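Local coordinates for protein phospho-furanose lactonase (Mycoplasma synoviae, PDB 3OVG) that hydrolyses phosphorylated furanose lactones such as D-xylono-1,4-lactone 5-phosphate, and also carboxy 1,4-lactones, with the help of two zinc ions in each subunit, at residues D27-N32 / L82-A87; A128-G133 / T181-L186; L166-L171 / E347-L352; K258-K263 / K267-S272. All blocks are in the same frame, centred on the assembly; numbering follows the deposited sequence.

Contact 1. Residues D27-N32 / L82-A87. With ZN (zinc ion), chain G.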
loop_
_atom_site.group_PDB
_atom_site.type_symbol
_atom_site.label_atom_id
_atom_site.label_comp_id
_atom_site.label_asym_id
_atom_site.label_seq_id
_atom_site.Cartn_x
_atom_site.Cartn_y
_atom_site.Cartn_z
ATOM N N ASP A 27 15.641 -15.976 21.916
ATOM C CA ASP A 27 15.067 -14.720 22.346
ATOM C C ASP A 27 15.900 -13.539 21.887
ATOM O O ASP A 27 16.882 -13.722 21.145
ATOM C CB ASP A 27 14.883 -14.725 23.867
ATOM C CG ASP A 27 13.538 -14.162 24.274
ATOM O OD1 ASP A 27 13.143 -13.136 23.679
ATOM O OD2 ASP A 27 12.871 -14.742 25.159
ATOM N N HIS A 28 15.534 -12.338 22.327
ATOM C CA HIS A 28 16.152 -11.149 21.785
ATOM C C HIS A 28 16.159 -10.081 22.828
ATOM O O HIS A 28 15.349 -10.112 23.725
ATOM C CB HIS A 28 15.380 -10.631 20.565
ATOM C CG HIS A 28 15.272 -11.633 19.476
ATOM N ND1 HIS A 28 16.251 -11.795 18.527
ATOM C CD2 HIS A 28 14.339 -12.581 19.225
ATOM C CE1 HIS A 28 15.924 -12.788 17.723
ATOM N NE2 HIS A 28 14.771 -13.287 18.135
ATOM N N PHE A 29 17.056 -9.113 22.674
ATOM C CA PHE A 29 16.990 -7.904 23.472
ATOM C C PHE A 29 17.248 -6.697 22.592
ATOM O O PHE A 29 16.450 -5.755 22.562
ATOM C CB PHE A 29 17.997 -7.960 24.619
ATOM C CG PHE A 29 17.583 -8.873 25.733
ATOM C CD1 PHE A 29 16.439 -8.605 26.477
ATOM C CD2 PHE A 29 18.339 -9.982 26.051
ATOM C CE1 PHE A 29 16.040 -9.471 27.539
ATOM C CE2 PHE A 29 17.954 -10.838 27.098
ATOM C CZ PHE A 29 16.810 -10.569 27.851
ATOM N N ILE A 30 18.382 -6.733 21.893
ATOM C CA ILE A 30 18.749 -5.680 20.967
ATOM C C ILE A 30 18.595 -6.153 19.518
ATOM O O ILE A 30 19.152 -7.186 19.130
ATOM C CB ILE A 30 20.207 -5.250 21.202
ATOM C CG1 ILE A 30 20.403 -4.859 22.684
ATOM C CG2 ILE A 30 20.593 -4.112 20.223
ATOM C CD1 ILE A 30 19.677 -3.587 23.092
ATOM N N LYS A 31 17.824 -5.400 18.740
ATOM C CA LYS A 31 17.747 -5.563 17.306
ATOM C C LYS A 31 18.075 -4.200 16.734
ATOM O O LYS A 31 17.283 -3.242 16.815
ATOM C CB LYS A 31 16.350 -6.015 16.860
ATOM C CG LYS A 31 16.043 -7.499 17.162
ATOM C CD LYS A 31 14.621 -7.902 16.642
ATOM C CE LYS A 31 14.403 -9.434 16.731
ATOM N NZ LYS A 31 13.173 -9.877 15.956
ATOM N N ASN A 32 19.263 -4.104 16.174
ATOM C CA ASN A 32 19.788 -2.828 15.744
ATOM C C ASN A 32 19.681 -2.691 14.218
ATOM O O ASN A 32 20.582 -3.073 13.489
ATOM C CB ASN A 32 21.244 -2.753 16.232
ATOM C CG ASN A 32 21.906 -1.448 15.908
ATOM O OD1 ASN A 32 23.118 -1.401 15.636
ATOM N ND2 ASN A 32 21.137 -0.378 15.935
ATOM N N LEU A 82 26.670 -7.219 24.849
ATOM C CA LEU A 82 27.706 -7.361 25.867
ATOM C C LEU A 82 27.390 -6.540 27.097
ATOM O O LEU A 82 27.651 -7.021 28.201
ATOM C CB LEU A 82 29.114 -7.002 25.355
ATOM C CG LEU A 82 29.856 -8.140 24.642
ATOM C CD1 LEU A 82 31.193 -7.626 24.070
ATOM C CD2 LEU A 82 30.099 -9.242 25.651
ATOM N N GLU A 83 26.877 -5.311 26.925
ATOM C CA GLU A 83 26.511 -4.488 28.102
ATOM C C GLU A 83 25.462 -5.221 28.932
ATOM O O GLU A 83 25.500 -5.199 30.144
ATOM C CB GLU A 83 25.909 -3.128 27.747
ATOM C CG GLU A 83 26.825 -2.119 27.022
ATOM C CD GLU A 83 26.102 -0.786 26.829
ATOM O OE1 GLU A 83 25.746 -0.154 27.849
ATOM O OE2 GLU A 83 25.862 -0.384 25.675
ATOM N N ILE A 84 24.498 -5.840 28.264
ATOM C CA ILE A 84 23.464 -6.572 28.967
ATOM C C ILE A 84 24.082 -7.779 29.710
ATOM O O ILE A 84 23.809 -7.991 30.877
ATOM C CB ILE A 84 22.325 -7.013 28.009
ATOM C CG1 ILE A 84 21.626 -5.782 27.393
ATOM C CG2 ILE A 84 21.368 -7.915 28.752
ATOM C CD1 ILE A 84 20.825 -6.058 26.115
ATOM N N ALA A 85 24.957 -8.537 29.045
ATOM C CA ALA A 85 25.571 -9.709 29.666
ATOM C C ALA A 85 26.356 -9.322 30.935
ATOM O O ALA A 85 26.251 -9.970 31.972
ATOM C CB ALA A 85 26.507 -10.437 28.646
ATOM N N ASN A 86 27.155 -8.266 30.831
ATOM C CA ASN A 86 27.990 -7.823 31.948
ATOM C C ASN A 86 27.155 -7.307 33.107
ATOM O O ASN A 86 27.546 -7.435 34.270
ATOM C CB ASN A 86 28.945 -6.716 31.478
ATOM C CG ASN A 86 30.195 -7.276 30.830
ATOM O OD1 ASN A 86 30.851 -8.148 31.390
ATOM N ND2 ASN A 86 30.533 -6.771 29.664
ATOM N N ALA A 87 26.017 -6.697 32.791
ATOM C CA ALA A 87 25.124 -6.182 33.815
ATOM C C ALA A 87 24.486 -7.318 34.625
ATOM O O ALA A 87 24.119 -7.144 35.792
ATOM C CB ALA A 87 24.065 -5.304 33.195
HETATM ZN ZN ZN G . 13.556 -14.691 16.793
HETATM O O HOH W 1 12.726 -12.535 15.823
HETATM O O HOH W 2 11.664 -15.232 15.503
#
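Ile84 of helix 78-88 points its terminal methyl into the angle between Phe29 and Ile30, so that one carbon, CD1, meets both residues. Ile84 CD1 lies 3.7 Å from both Phe29 CB and Ile30 CG1. The reach comes from the Ile84 side chain being nearly fully drawn out (chi2 161°), which carries CD1 well clear of the helix. Ile30 instead bends at its second torsion (chi2 -68°), and Ile30 CD1 ends 4.1 Å from Ile84 CD1; the two side chains slant across one another rather than meeting end on. Beyond this contact the Phe29 ring lies almost parallel to that of Phe55. Residues 27-32 open the loop after barrel strand 22-25; the His-x-His pair of the amidohydrolase superfamily, here His26 and His28, sits at that strand end. His28 points the other way, to the metal: His28 NE2 binds a zinc ion at 2.3 Å beside His26, Asp274 and the carbamate of Lys155, while ND1 is hydrogen-bonded to Asp70 OD2; together the metal bond and this hydrogen bond, at the two nitrogens, hold the ring's rotation. Lys31 CE sits 3.5 Å above one face of the His28 imidazole, displaced toward its rim. The extended Lys31 chain then brings NZ to a zinc-bound water, 2.7 Å away, and into a salt bridge with Glu36.

Contact 2. Residues A128-G133 / T181-L186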
loop_
_atom_site.group_PDB
_atom_site.type_symbol
_atom_site.label_atom_id
_atom_site.label_comp_id
_atom_site.label_asym_id
_atom_site.label_seq_id
_atom_site.Cartn_x
_atom_site.Cartn_y
_atom_site.Cartn_z
ATOM N N ALA A 128 35.330 -18.178 12.326
ATOM C CA ALA A 128 36.049 -17.092 12.998
ATOM C C ALA A 128 35.205 -16.510 14.125
ATOM O O ALA A 128 35.721 -16.148 15.181
ATOM C CB ALA A 128 36.430 -15.979 11.984
ATOM N N GLU A 129 33.895 -16.398 13.913
ATOM C CA GLU A 129 33.055 -15.815 14.959
ATOM C C GLU A 129 32.940 -16.738 16.172
ATOM O O GLU A 129 32.884 -16.268 17.299
ATOM C CB GLU A 129 31.668 -15.447 14.437
ATOM C CG GLU A 129 31.688 -14.301 13.431
ATOM C CD GLU A 129 30.486 -13.369 13.574
ATOM O OE1 GLU A 129 29.303 -13.827 13.472
ATOM O OE2 GLU A 129 30.745 -12.175 13.792
ATOM N N ILE A 130 32.873 -18.039 15.926
ATOM C CA ILE A 130 32.830 -19.050 16.991
ATOM C C ILE A 130 34.199 -19.157 17.734
ATOM O O ILE A 130 34.249 -19.274 18.957
ATOM C CB ILE A 130 32.446 -20.436 16.402
ATOM C CG1 ILE A 130 31.045 -20.425 15.762
ATOM C CG2 ILE A 130 32.491 -21.510 17.461
ATOM C CD1 ILE A 130 29.880 -20.329 16.787
ATOM N N GLU A 131 35.308 -19.087 16.988
ATOM C CA GLU A 131 36.630 -19.402 17.539
ATOM C C GLU A 131 37.578 -18.217 17.779
ATOM O O GLU A 131 38.488 -18.322 18.596
ATOM C CB GLU A 131 37.334 -20.518 16.713
ATOM C CG GLU A 131 36.520 -21.829 16.701
ATOM C CD GLU A 131 37.257 -23.021 16.109
ATOM O OE1 GLU A 131 38.098 -22.846 15.174
ATOM O OE2 GLU A 131 36.940 -24.144 16.567
ATOM N N GLU A 132 37.386 -17.101 17.097
ATOM C CA GLU A 132 38.227 -15.953 17.365
ATOM C C GLU A 132 37.464 -14.837 18.074
ATOM O O GLU A 132 37.880 -14.355 19.128
ATOM C CB GLU A 132 38.845 -15.447 16.067
ATOM C CG GLU A 132 39.827 -16.444 15.462
ATOM C CD GLU A 132 40.295 -15.995 14.097
ATOM O OE1 GLU A 132 40.735 -14.835 13.988
ATOM O OE2 GLU A 132 40.207 -16.785 13.139
ATOM N N GLY A 133 36.352 -14.427 17.479
ATOM C CA GLY A 133 35.523 -13.386 18.064
ATOM C C GLY A 133 34.501 -12.876 17.057
ATOM O O GLY A 133 34.774 -12.843 15.858
ATOM N N THR A 181 33.674 -26.822 14.478
ATOM C CA THR A 181 33.908 -26.134 15.767
ATOM C C THR A 181 33.271 -26.873 16.943
ATOM O O THR A 181 33.619 -26.628 18.096
ATOM C CB THR A 181 33.318 -24.684 15.818
ATOM O OG1 THR A 181 31.889 -24.734 15.665
ATOM C CG2 THR A 181 33.923 -23.786 14.763
ATOM N N GLY A 182 32.338 -27.766 16.632
ATOM C CA GLY A 182 31.546 -28.450 17.642
ATOM C C GLY A 182 30.320 -27.664 18.086
ATOM O O GLY A 182 29.593 -28.127 18.972
ATOM N N CYS A 183 30.076 -26.480 17.494
ATOM C CA CYS A 183 28.998 -25.611 18.015
ATOM C C CYS A 183 27.556 -26.103 17.736
ATOM O O CYS A 183 27.303 -26.815 16.759
ATOM C CB CYS A 183 29.160 -24.176 17.512
ATOM S SG CYS A 183 28.715 -23.925 15.770
ATOM N N PRO A 184 26.599 -25.714 18.594
ATOM C CA PRO A 184 25.192 -26.000 18.312
ATOM C C PRO A 184 24.660 -25.204 17.117
ATOM O O PRO A 184 25.320 -24.275 16.609
ATOM C CB PRO A 184 24.455 -25.580 19.594
ATOM C CG PRO A 184 25.455 -24.945 20.496
ATOM C CD PRO A 184 26.813 -24.996 19.865
ATOM N N ILE A 185 23.475 -25.608 16.668
ATOM C CA ILE A 185 22.808 -25.061 15.497
ATOM C C ILE A 185 21.387 -24.780 15.946
ATOM O O ILE A 185 20.786 -25.608 16.645
ATOM C CB ILE A 185 22.776 -26.125 14.349
ATOM C CG1 ILE A 185 24.192 -26.424 13.818
ATOM C CG2 ILE A 185 21.857 -25.718 13.231
ATOM C CD1 ILE A 185 24.245 -27.576 12.852
ATOM N N LEU A 186 20.849 -23.617 15.595
ATOM C CA LEU A 186 19.395 -23.447 15.665
ATOM C C LEU A 186 18.848 -22.918 14.334
ATOM O O LEU A 186 19.374 -21.940 13.769
ATOM C CB LEU A 186 18.983 -22.549 16.834
ATOM C CG LEU A 186 17.459 -22.292 17.001
ATOM C CD1 LEU A 186 17.014 -22.164 18.478
ATOM C CD2 LEU A 186 17.007 -21.052 16.212
HETATM O O HOH W 3 35.149 -24.478 18.838
#
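Ile130 and Thr181 sit near the ends of two helices on the outside of the TIM barrel, helix 119-131 and helix 165-181, and the second chain segment turns from Thr181 toward barrel strand 185-190. The dense half of the contact is made by the two branches of Ile130. Ile130 CG2 rests 3.7 Å from Thr181 CB, the two side chains crossing at about a right angle. The longer branch passes onward and places Ile130 CD1 3.9 Å from Cys183 SG, so the two branches touch Thr181 and Cys183, on either side of Gly182 in sequence. Thr177, one helical turn earlier, also touches Ile130, and Phe330 packs on Cys183. The other half is looser and more polar. The Glu131 chain runs extended beyond CG at the partly exposed margin of the contact, where Glu131 OE2 lies 3.5 Å from the Thr181 CG2 methyl, a contact of packing alone. The carboxylate finds its charged partner in Lys333, and a water links Glu131 OE2 (2.9 Å) to the carbonyl oxygen Thr181 O, 2.7 Å from the same water. Residues 181-183 form an ST turn with Gly182 at its middle, whose positive phi takes the chain out of the helix. With chi1 at 62°, Thr181 OG1 turns toward the following backbone; it is hydrogen-bonded to Thr177 O and accepts from Cys183 N at 3.1 Å (N-H...O 152°).

Contact 3. Residues L166-L171 / E347-L352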
loop_
_atom_site.group_PDB
_atom_site.type_symbol
_atom_site.label_atom_id
_atom_site.label_comp_id
_atom_site.label_asym_id
_atom_site.label_seq_id
_atom_site.Cartn_x
_atom_site.Cartn_y
_atom_site.Cartn_z
ATOM N N LEU A 166 19.456 -20.498 -1.517
ATOM C CA LEU A 166 20.359 -19.759 -0.611
ATOM C C LEU A 166 20.255 -20.209 0.853
ATOM O O LEU A 166 21.196 -20.047 1.649
ATOM C CB LEU A 166 20.145 -18.238 -0.727
ATOM C CG LEU A 166 21.137 -17.501 -1.649
ATOM C CD1 LEU A 166 21.810 -18.360 -2.731
ATOM C CD2 LEU A 166 20.631 -16.169 -2.202
ATOM N N GLU A 167 19.108 -20.757 1.196
ATOM C CA GLU A 167 18.891 -21.347 2.505
ATOM C C GLU A 167 19.549 -22.740 2.623
ATOM O O GLU A 167 19.995 -23.130 3.702
ATOM C CB GLU A 167 17.371 -21.377 2.804
ATOM C CG GLU A 167 16.804 -19.950 2.760
ATOM C CD GLU A 167 15.275 -19.846 2.828
ATOM O OE1 GLU A 167 14.543 -20.794 2.440
ATOM O OE2 GLU A 167 14.822 -18.773 3.224
ATOM N N LEU A 168 19.572 -23.509 1.537
ATOM C CA LEU A 168 20.291 -24.771 1.584
ATOM C C LEU A 168 21.791 -24.459 1.702
ATOM O O LEU A 168 22.517 -25.159 2.364
ATOM C CB LEU A 168 19.989 -25.627 0.353
ATOM C CG LEU A 168 20.580 -27.044 0.355
ATOM C CD1 LEU A 168 20.114 -27.772 1.593
ATOM C CD2 LEU A 168 20.168 -27.833 -0.899
ATOM N N LYS A 169 22.242 -23.393 1.051
ATOM C CA LYS A 169 23.615 -22.901 1.216
ATOM C C LYS A 169 23.907 -22.538 2.683
ATOM O O LYS A 169 24.947 -22.897 3.236
ATOM C CB LYS A 169 23.850 -21.663 0.337
ATOM C CG LYS A 169 25.331 -21.274 0.244
ATOM C CD LYS A 169 25.553 -20.218 -0.853
ATOM C CE LYS A 169 26.995 -19.765 -0.856
ATOM N NZ LYS A 169 27.166 -18.638 -1.794
ATOM N N ALA A 170 22.969 -21.846 3.322
ATOM C CA ALA A 170 23.182 -21.433 4.707
ATOM C C ALA A 170 23.107 -22.654 5.625
ATOM O O ALA A 170 23.830 -22.720 6.624
ATOM C CB ALA A 170 22.153 -20.365 5.124
ATOM N N LEU A 171 22.295 -23.651 5.258
ATOM C CA LEU A 171 22.256 -24.893 6.045
ATOM C C LEU A 171 23.593 -25.621 5.960
ATOM O O LEU A 171 24.084 -26.154 6.942
ATOM C CB LEU A 171 21.098 -25.832 5.600
ATOM C CG LEU A 171 19.684 -25.362 5.977
ATOM C CD1 LEU A 171 18.633 -26.223 5.301
ATOM C CD2 LEU A 171 19.502 -25.420 7.479
ATOM N N GLU A 347 22.083 -34.478 -4.575
ATOM C CA GLU A 347 21.185 -34.352 -5.700
ATOM C C GLU A 347 20.310 -33.078 -5.598
ATOM O O GLU A 347 20.024 -32.451 -6.610
ATOM C CB GLU A 347 20.336 -35.601 -5.846
ATOM C CG GLU A 347 19.617 -35.671 -7.172
ATOM C CD GLU A 347 20.560 -35.974 -8.319
ATOM O OE1 GLU A 347 21.727 -36.330 -8.039
ATOM O OE2 GLU A 347 20.123 -35.860 -9.491
ATOM N N LEU A 348 19.887 -32.701 -4.385
ATOM C CA LEU A 348 19.167 -31.441 -4.192
ATOM C C LEU A 348 20.059 -30.235 -4.565
ATOM O O LEU A 348 19.604 -29.290 -5.183
ATOM C CB LEU A 348 18.641 -31.302 -2.760
ATOM C CG LEU A 348 17.745 -30.078 -2.471
ATOM C CD1 LEU A 348 16.539 -30.012 -3.425
ATOM C CD2 LEU A 348 17.302 -30.006 -0.997
ATOM N N LYS A 349 21.340 -30.279 -4.220
ATOM C CA LYS A 349 22.228 -29.172 -4.531
ATOM C C LYS A 349 22.319 -29.012 -6.049
ATOM O O LYS A 349 22.342 -27.892 -6.582
ATOM C CB LYS A 349 23.626 -29.395 -3.908
ATOM C CG LYS A 349 23.720 -29.135 -2.370
ATOM C CD LYS A 349 25.176 -29.267 -1.868
ATOM C CE LYS A 349 26.107 -28.308 -2.641
ATOM N NZ LYS A 349 27.505 -28.167 -2.074
ATOM N N LYS A 350 22.376 -30.141 -6.742
ATOM C CA LYS A 350 22.440 -30.140 -8.196
ATOM C C LYS A 350 21.155 -29.532 -8.776
ATOM O O LYS A 350 21.215 -28.627 -9.622
ATOM C CB LYS A 350 22.682 -31.563 -8.717
ATOM C CG LYS A 350 22.731 -31.666 -10.246
ATOM C CD LYS A 350 22.586 -33.115 -10.714
ATOM C CE LYS A 350 22.495 -33.220 -12.251
ATOM N NZ LYS A 350 22.047 -34.586 -12.717
ATOM N N GLU A 351 20.001 -30.006 -8.293
ATOM C CA GLU A 351 18.700 -29.458 -8.698
ATOM C C GLU A 351 18.548 -27.939 -8.476
ATOM O O GLU A 351 17.895 -27.245 -9.268
ATOM C CB GLU A 351 17.578 -30.204 -7.973
ATOM C CG GLU A 351 17.347 -31.597 -8.480
ATOM C CD GLU A 351 15.970 -32.098 -8.134
ATOM O OE1 GLU A 351 15.554 -31.922 -6.960
ATOM O OE2 GLU A 351 15.295 -32.648 -9.034
ATOM N N LEU A 352 19.161 -27.427 -7.405
ATOM C CA LEU A 352 19.083 -26.014 -7.054
ATOM C C LEU A 352 20.310 -25.221 -7.545
ATOM O O LEU A 352 20.588 -24.135 -7.041
ATOM C CB LEU A 352 18.949 -25.873 -5.519
ATOM C CG LEU A 352 17.721 -26.564 -4.883
ATOM C CD1 LEU A 352 17.659 -26.424 -3.340
ATOM C CD2 LEU A 352 16.477 -25.958 -5.494
#
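Between segments 166-171 and 347-352, on helix 165-181 and the C-terminal helix 343-351, the nearest CA atoms are those of Leu168 and Lys349, 7.8 Å apart. From residues 166-171 only Leu168 makes the contact, through one methyl. With CG anti to the backbone N (chi1 -174°), Leu168 CD2 is thrust forward among three residues of the facing helix end: it lies 3.6 Å from Leu348 CD2, 3.8 Å from Leu352 CD1 and, more distantly, 4.1 Å from Lys349 CG. Leu348 adopts nearly the same pair of torsions, and the two leucines slant past each other branch against branch. The arrangement is one of plain apolar packing, in which a terminal helix is laid over an outer helix of the (beta/alpha)8 barrel; His201 of helix 195-205 touches both Leu168 and Leu348. Lys349 gives only its CG to Leu168; beyond it the chain bends at chi3 (57°), and NZ forms a salt bridge with Glu172. Leu352 is the first residue past the helix, and its carbonyl O accepts a hydrogen bond from Arg165 NE. The same terminal helix also borders a third subunit: Leu348 packs on Gln291 of that neighbour, and Glu351 pairs with its Arg282.

Contact 4. Residues K258-K263 / K267-S272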
loop_
_atom_site.group_PDB
_atom_site.type_symbol
_atom_site.label_atom_id
_atom_site.label_comp_id
_atom_site.label_asym_id
_atom_site.label_seq_id
_atom_site.Cartn_x
_atom_site.Cartn_y
_atom_site.Cartn_z
ATOM N N LYS A 258 2.211 -31.769 25.703
ATOM C CA LYS A 258 1.723 -32.898 26.499
ATOM C C LYS A 258 1.716 -34.198 25.655
ATOM O O LYS A 258 2.168 -35.260 26.112
ATOM C CB LYS A 258 0.319 -32.546 27.069
ATOM C CG LYS A 258 -0.621 -33.728 27.555
ATOM C CD LYS A 258 -0.017 -34.562 28.625
ATOM C CE LYS A 258 -1.087 -35.194 29.601
ATOM N NZ LYS A 258 -1.713 -36.479 29.122
ATOM N N TYR A 259 1.207 -34.115 24.430
ATOM C CA TYR A 259 1.201 -35.265 23.531
ATOM C C TYR A 259 2.634 -35.796 23.353
ATOM O O TYR A 259 2.899 -36.995 23.524
ATOM C CB TYR A 259 0.539 -34.913 22.185
ATOM C CG TYR A 259 0.656 -35.994 21.120
ATOM C CD1 TYR A 259 -0.265 -37.058 21.062
ATOM C CD2 TYR A 259 1.687 -35.973 20.187
ATOM C CE1 TYR A 259 -0.157 -38.065 20.088
ATOM C CE2 TYR A 259 1.806 -36.998 19.200
ATOM C CZ TYR A 259 0.883 -38.027 19.169
ATOM O OH TYR A 259 0.987 -39.029 18.219
ATOM N N LEU A 260 3.566 -34.895 23.047
ATOM C CA LEU A 260 4.941 -35.298 22.800
ATOM C C LEU A 260 5.569 -35.944 24.043
ATOM O O LEU A 260 6.328 -36.918 23.929
ATOM C CB LEU A 260 5.787 -34.101 22.371
ATOM C CG LEU A 260 5.407 -33.516 21.027
ATOM C CD1 LEU A 260 6.311 -32.294 20.707
ATOM C CD2 LEU A 260 5.540 -34.604 19.952
ATOM N N VAL A 261 5.272 -35.393 25.218
ATOM C CA VAL A 261 5.795 -35.963 26.459
ATOM C C VAL A 261 5.202 -37.359 26.680
ATOM O O VAL A 261 5.923 -38.299 27.000
ATOM C CB VAL A 261 5.575 -35.011 27.703
ATOM C CG1 VAL A 261 5.976 -35.688 29.004
ATOM C CG2 VAL A 261 6.385 -33.723 27.538
ATOM N N ASP A 262 3.897 -37.500 26.489
ATOM C CA ASP A 262 3.264 -38.819 26.631
ATOM C C ASP A 262 3.870 -39.867 25.653
ATOM O O ASP A 262 3.962 -41.054 25.973
ATOM C CB ASP A 262 1.753 -38.701 26.423
ATOM C CG ASP A 262 1.043 -38.000 27.606
ATOM O OD1 ASP A 262 1.726 -37.628 28.588
ATOM O OD2 ASP A 262 -0.205 -37.835 27.553
ATOM N N LYS A 263 4.286 -39.416 24.471
ATOM C CA LYS A 263 4.917 -40.299 23.495
ATOM C C LYS A 263 6.376 -40.559 23.819
ATOM O O LYS A 263 7.054 -41.296 23.095
ATOM C CB LYS A 263 4.781 -39.738 22.077
ATOM C CG LYS A 263 3.351 -39.540 21.639
ATOM C CD LYS A 263 2.498 -40.847 21.702
ATOM C CE LYS A 263 2.509 -41.614 20.377
ATOM N NZ LYS A 263 1.192 -42.340 20.129
ATOM N N LYS A 267 12.743 -35.389 26.041
ATOM C CA LYS A 267 14.133 -34.942 25.904
ATOM C C LYS A 267 14.410 -34.142 24.616
ATOM O O LYS A 267 15.526 -33.656 24.424
ATOM C CB LYS A 267 15.072 -36.143 25.951
ATOM C CG LYS A 267 15.014 -36.959 27.256
ATOM C CD LYS A 267 15.939 -36.390 28.329
ATOM C CE LYS A 267 15.852 -37.224 29.622
ATOM N NZ LYS A 267 16.653 -36.561 30.695
ATOM N N HIS A 268 13.401 -33.999 23.756
ATOM C CA HIS A 268 13.554 -33.346 22.453
ATOM C C HIS A 268 12.816 -32.024 22.307
ATOM O O HIS A 268 12.490 -31.618 21.195
ATOM C CB HIS A 268 13.137 -34.314 21.364
ATOM C CG HIS A 268 14.046 -35.486 21.289
ATOM N ND1 HIS A 268 15.114 -35.541 20.418
ATOM C CD2 HIS A 268 14.100 -36.619 22.033
ATOM C CE1 HIS A 268 15.768 -36.675 20.609
ATOM N NE2 HIS A 268 15.171 -37.347 21.580
ATOM N N ILE A 269 12.621 -31.340 23.431
ATOM C CA ILE A 269 11.832 -30.132 23.476
ATOM C C ILE A 269 12.558 -29.054 24.272
ATOM O O ILE A 269 12.954 -29.273 25.423
ATOM C CB ILE A 269 10.493 -30.407 24.166
ATOM C CG1 ILE A 269 9.746 -31.532 23.444
ATOM C CG2 ILE A 269 9.648 -29.117 24.258
ATOM C CD1 ILE A 269 8.396 -31.883 24.092
ATOM N N THR A 270 12.708 -27.870 23.693
ATOM C CA THR A 270 13.120 -26.753 24.520
ATOM C C THR A 270 12.064 -25.659 24.404
ATOM O O THR A 270 11.123 -25.768 23.596
ATOM C CB THR A 270 14.518 -26.218 24.119
ATOM O OG1 THR A 270 14.503 -25.911 22.734
ATOM C CG2 THR A 270 15.590 -27.278 24.392
ATOM N N LEU A 271 12.202 -24.619 25.217
ATOM C CA LEU A 271 11.228 -23.524 25.254
ATOM C C LEU A 271 11.951 -22.185 25.051
ATOM O O LEU A 271 13.166 -22.103 25.185
ATOM C CB LEU A 271 10.478 -23.512 26.580
ATOM C CG LEU A 271 9.244 -24.422 26.730
ATOM C CD1 LEU A 271 8.597 -24.168 28.083
ATOM C CD2 LEU A 271 8.261 -24.110 25.598
ATOM N N SER A 272 11.177 -21.155 24.740
ATOM C CA SER A 272 11.685 -19.840 24.364
ATOM C C SER A 272 10.490 -18.895 24.330
ATOM O O SER A 272 9.346 -19.349 24.282
ATOM C CB SER A 272 12.330 -19.884 22.988
ATOM O OG SER A 272 11.372 -20.169 21.978
#
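Two flat groups flank the contact of Leu260 with Ile269 without entering it. On the helix, one face of the Tyr259 ring carries Lys263 CG, 3.8 Å above the plane and displaced toward the rim, and the phenol OH is hydrogen-bonded to Glu227. On the other segment, the His268 imidazole is held through ND1, bonded to Val235 O, and packs on Ile230. Between them runs the return half of a beta-alpha-beta crossover, the repeating unit of the TIM barrel: strand 236-239 leads into helix 250-262, and a short turn brings the chain back as strand 269-271, which hydrogen-bonds alongside the first strand. The contact itself is carried by the tip of one isoleucine. Ile269 stretches straight out from the strand (chi2 179°), and Ile269 CD1 comes to rest 3.8 Å from Leu260 CB and 4.0 Å from Leu260 CD1. It thus lies along the base and one branch of the leucine, the two side chains meeting at a slant. Val261 takes a smaller share, Val261 CG2 being 4.4 Å from Ile269 CD1. Ile319 of helix 313-327 also packs on Ile269, while Tyr226 of helix 223-233 touches Leu260, so neighbouring helices of the barrel continue the apolar layer between helix and strand. Away from the strand the helix surface is charged: there, one turn apart, Lys258 NZ donates to the syn lone pair of Asp262 OD2 in a 2.6 Å salt bridge.

The four contacts sample one TIM barrel from its zinc site to its outer helices. Contact 1 holds a zinc ligand, whereas contacts 2 and 3 lie away from the zinc and substrate sites; in contact 4 the side chain of Ile269 is still about 12 Å from that of His26. Contacts 2 and 3 draw on opposite ends of helix 165-181, their centres about 22 Å apart, and contacts 2 and 4 both reach the same parallel sheet, through strands 185-190 and 269-271. Contacts 1 and 3 lie on opposite sides of the chain's centre, about 33 Å between centres. Contacts 1 and 4, though about 28 Å apart by centres, approach to about 5 Å at their nearest atoms.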